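MAGE domain-containing protein (Xenopus laevis, PDB 7DG2) is the Nse3 (MAGE) subunit that pairs with Nse1 to shape Nse4 within the Smc5/6 complex, and probably contributes to its DNA binding. Local coordinates at residues 77-82 with 178-183. Residues are numbered along the deposited sequence; the frame is centred on the assembly and turned at random.
Sequences ILTNKL and FKETSK
Ile77 and Thr79, alternate residues on one face of strand 75-80, meet Lys179 and Glu180 in the last turn of helix 175-180. The tip of Ile77 does the reaching: CG1 sits between the backbone N and carbonyl carbon (chi1 66°), and the chain runs on extended to bring CD1 within 3.8 Å of Lys179 CB. Of the lysine side chain it is the aliphatic base that meets the isoleucine; the chain then bends at chi2 (-62°) and its ammonium turns away. Lysine suits this partly exposed edge because its methylenes can pack while its charge stays outside the contact. Thr79 CG2 lies 4.2 Å from both Glu180 CG and Lys179 O, while its OG1 hydrogen-bonds Glu67 OE2 on the adjacent strand; a beta-branched threonine can thus serve both neighbours. Extended beyond CG (chi2 -171°), Glu180 passes obliquely across the strand, and a water lies 2.7 Å from both its OE2 and Leu78 O. Tyr155 OH hydrogen-bonds OE1 and Arg176 forms a salt bridge with OE2. The two winged-helix lobes of the MAGE domain therefore meet through modest methyl and methylene contacts beside a buried, water-bridged carboxylate that Arg176 probably keeps charged.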
loop_
_atom_site.group_PDB
_atom_site.type_symbol
_atom_site.label_atom_id
_atom_site.label_comp_id
_atom_site.label_asym_id
_atom_site.label_seq_id
_atom_site.Cartn_x
_atom_site.Cartn_y
_atom_site.Cartn_z
ATOM N N ILE B 77 -6.137 -11.003 12.171
ATOM C CA ILE B 77 -5.468 -9.868 11.545
ATOM C C ILE B 77 -4.016 -10.266 11.308
ATOM O O ILE B 77 -3.548 -11.306 11.773
ATOM C CB ILE B 77 -5.542 -8.580 12.391
ATOM C CG1 ILE B 77 -4.757 -8.744 13.694
ATOM C CG2 ILE B 77 -6.988 -8.173 12.668
ATOM C CD1 ILE B 77 -4.596 -7.425 14.455
ATOM N N LEU B 78 -3.291 -9.406 10.587
ATOM C CA LEU B 78 -1.859 -9.576 10.377
ATOM C C LEU B 78 -1.135 -8.445 11.096
ATOM O O LEU B 78 -1.449 -7.277 10.871
ATOM C CB LEU B 78 -1.519 -9.552 8.876
ATOM C CG LEU B 78 -2.109 -10.664 8.010
ATOM C CD1 LEU B 78 -1.775 -10.393 6.543
ATOM C CD2 LEU B 78 -1.582 -12.029 8.443
ATOM N N THR B 79 -0.179 -8.786 11.964
ATOM C CA THR B 79 0.640 -7.785 12.647
ATOM C C THR B 79 2.103 -7.980 12.266
ATOM O O THR B 79 2.495 -8.998 11.687
ATOM C CB THR B 79 0.489 -7.857 14.177
ATOM O OG1 THR B 79 0.989 -9.112 14.641
ATOM C CG2 THR B 79 -0.978 -7.702 14.584
ATOM N N ASN B 80 2.924 -6.984 12.598
ATOM C CA ASN B 80 4.304 -6.963 12.133
ATOM C C ASN B 80 5.220 -7.591 13.178
ATOM O O ASN B 80 5.146 -7.251 14.365
ATOM C CB ASN B 80 4.738 -5.528 11.837
ATOM C CG ASN B 80 5.804 -5.459 10.777
ATOM O OD1 ASN B 80 6.683 -6.327 10.708
ATOM N ND2 ASN B 80 5.722 -4.441 9.919
ATOM N N LYS B 81 6.064 -8.520 12.738
ATOM C CA LYS B 81 7.074 -9.088 13.631
ATOM C C LYS B 81 8.328 -8.233 13.692
ATOM O O LYS B 81 9.183 -8.462 14.564
ATOM C CB LYS B 81 7.437 -10.502 13.184
ATOM C CG LYS B 81 6.249 -11.471 13.171
ATOM C CD LYS B 81 6.651 -12.845 12.623
ATOM C CE LYS B 81 7.539 -13.630 13.606
ATOM N NZ LYS B 81 6.772 -14.068 14.821
ATOM N N LEU B 82 8.459 -7.262 12.800
ATOM C CA LEU B 82 9.619 -6.384 12.760
ATOM C C LEU B 82 9.284 -5.059 13.432
ATOM O O LEU B 82 8.196 -4.506 13.240
ATOM C CB LEU B 82 10.072 -6.114 11.323
ATOM C CG LEU B 82 10.300 -7.275 10.351
ATOM C CD1 LEU B 82 10.878 -6.741 9.037
ATOM C CD2 LEU B 82 11.226 -8.325 10.950
ATOM N N PHE B 178 -5.466 -3.247 20.572
ATOM C CA PHE B 178 -4.761 -3.998 21.604
ATOM C C PHE B 178 -3.717 -4.939 21.029
ATOM O O PHE B 178 -2.777 -5.299 21.746
ATOM C CB PHE B 178 -5.746 -4.788 22.466
ATOM C CG PHE B 178 -6.446 -3.945 23.488
ATOM C CD1 PHE B 178 -5.748 -3.450 24.580
ATOM C CD2 PHE B 178 -7.787 -3.637 23.351
ATOM C CE1 PHE B 178 -6.382 -2.660 25.527
ATOM C CE2 PHE B 178 -8.424 -2.855 24.289
ATOM C CZ PHE B 178 -7.721 -2.363 25.379
ATOM N N LYS B 179 -3.851 -5.339 19.756
ATOM C CA LYS B 179 -2.864 -6.213 19.129
ATOM C C LYS B 179 -1.766 -5.450 18.401
ATOM O O LYS B 179 -0.628 -5.929 18.342
ATOM C CB LYS B 179 -3.546 -7.170 18.143
ATOM C CG LYS B 179 -4.520 -8.125 18.786
ATOM C CD LYS B 179 -3.847 -9.027 19.784
ATOM C CE LYS B 179 -4.853 -9.971 20.432
ATOM N NZ LYS B 179 -4.180 -10.907 21.381
ATOM N N GLU B 180 -2.060 -4.270 17.862
ATOM C CA GLU B 180 -1.046 -3.534 17.122
ATOM C C GLU B 180 -0.260 -2.565 17.992
ATOM O O GLU B 180 0.890 -2.252 17.659
ATOM C CB GLU B 180 -1.681 -2.778 15.952
ATOM C CG GLU B 180 -2.140 -3.710 14.817
ATOM C CD GLU B 180 -2.563 -2.970 13.562
ATOM O OE1 GLU B 180 -2.506 -1.716 13.533
ATOM O OE2 GLU B 180 -2.938 -3.652 12.589
ATOM N N THR B 181 -0.826 -2.095 19.099
ATOM C CA THR B 181 -0.074 -1.238 20.022
ATOM C C THR B 181 -0.364 -1.730 21.441
ATOM O O THR B 181 -0.799 -2.865 21.657
ATOM C CB THR B 181 -0.391 0.254 19.758
ATOM O OG1 THR B 181 0.544 1.087 20.462
ATOM C CG2 THR B 181 -1.820 0.634 20.166
ATOM N N SER B 182 -0.073 -0.900 22.438
ATOM C CA SER B 182 -0.285 -1.290 23.822
ATOM C C SER B 182 -0.521 -0.030 24.636
ATOM O O SER B 182 -0.198 1.076 24.209
ATOM C CB SER B 182 0.914 -2.056 24.389
ATOM O OG SER B 182 2.004 -1.178 24.650
ATOM N N LYS B 183 -1.068 -0.210 25.835
ATOM C CA LYS B 183 -1.237 0.947 26.708
ATOM C C LYS B 183 0.099 1.617 27.012
ATOM O O LYS B 183 0.191 2.850 27.009
ATOM C CB LYS B 183 -1.938 0.531 28.001
ATOM C CG LYS B 183 -3.413 0.187 27.826
ATOM C CD LYS B 183 -3.999 -0.239 29.163
ATOM C CE LYS B 183 -5.490 -0.490 29.067
ATOM N NZ LYS B 183 -6.034 -0.965 30.393
HETATM O O HOH W 1 -1.428 -4.561 10.551
#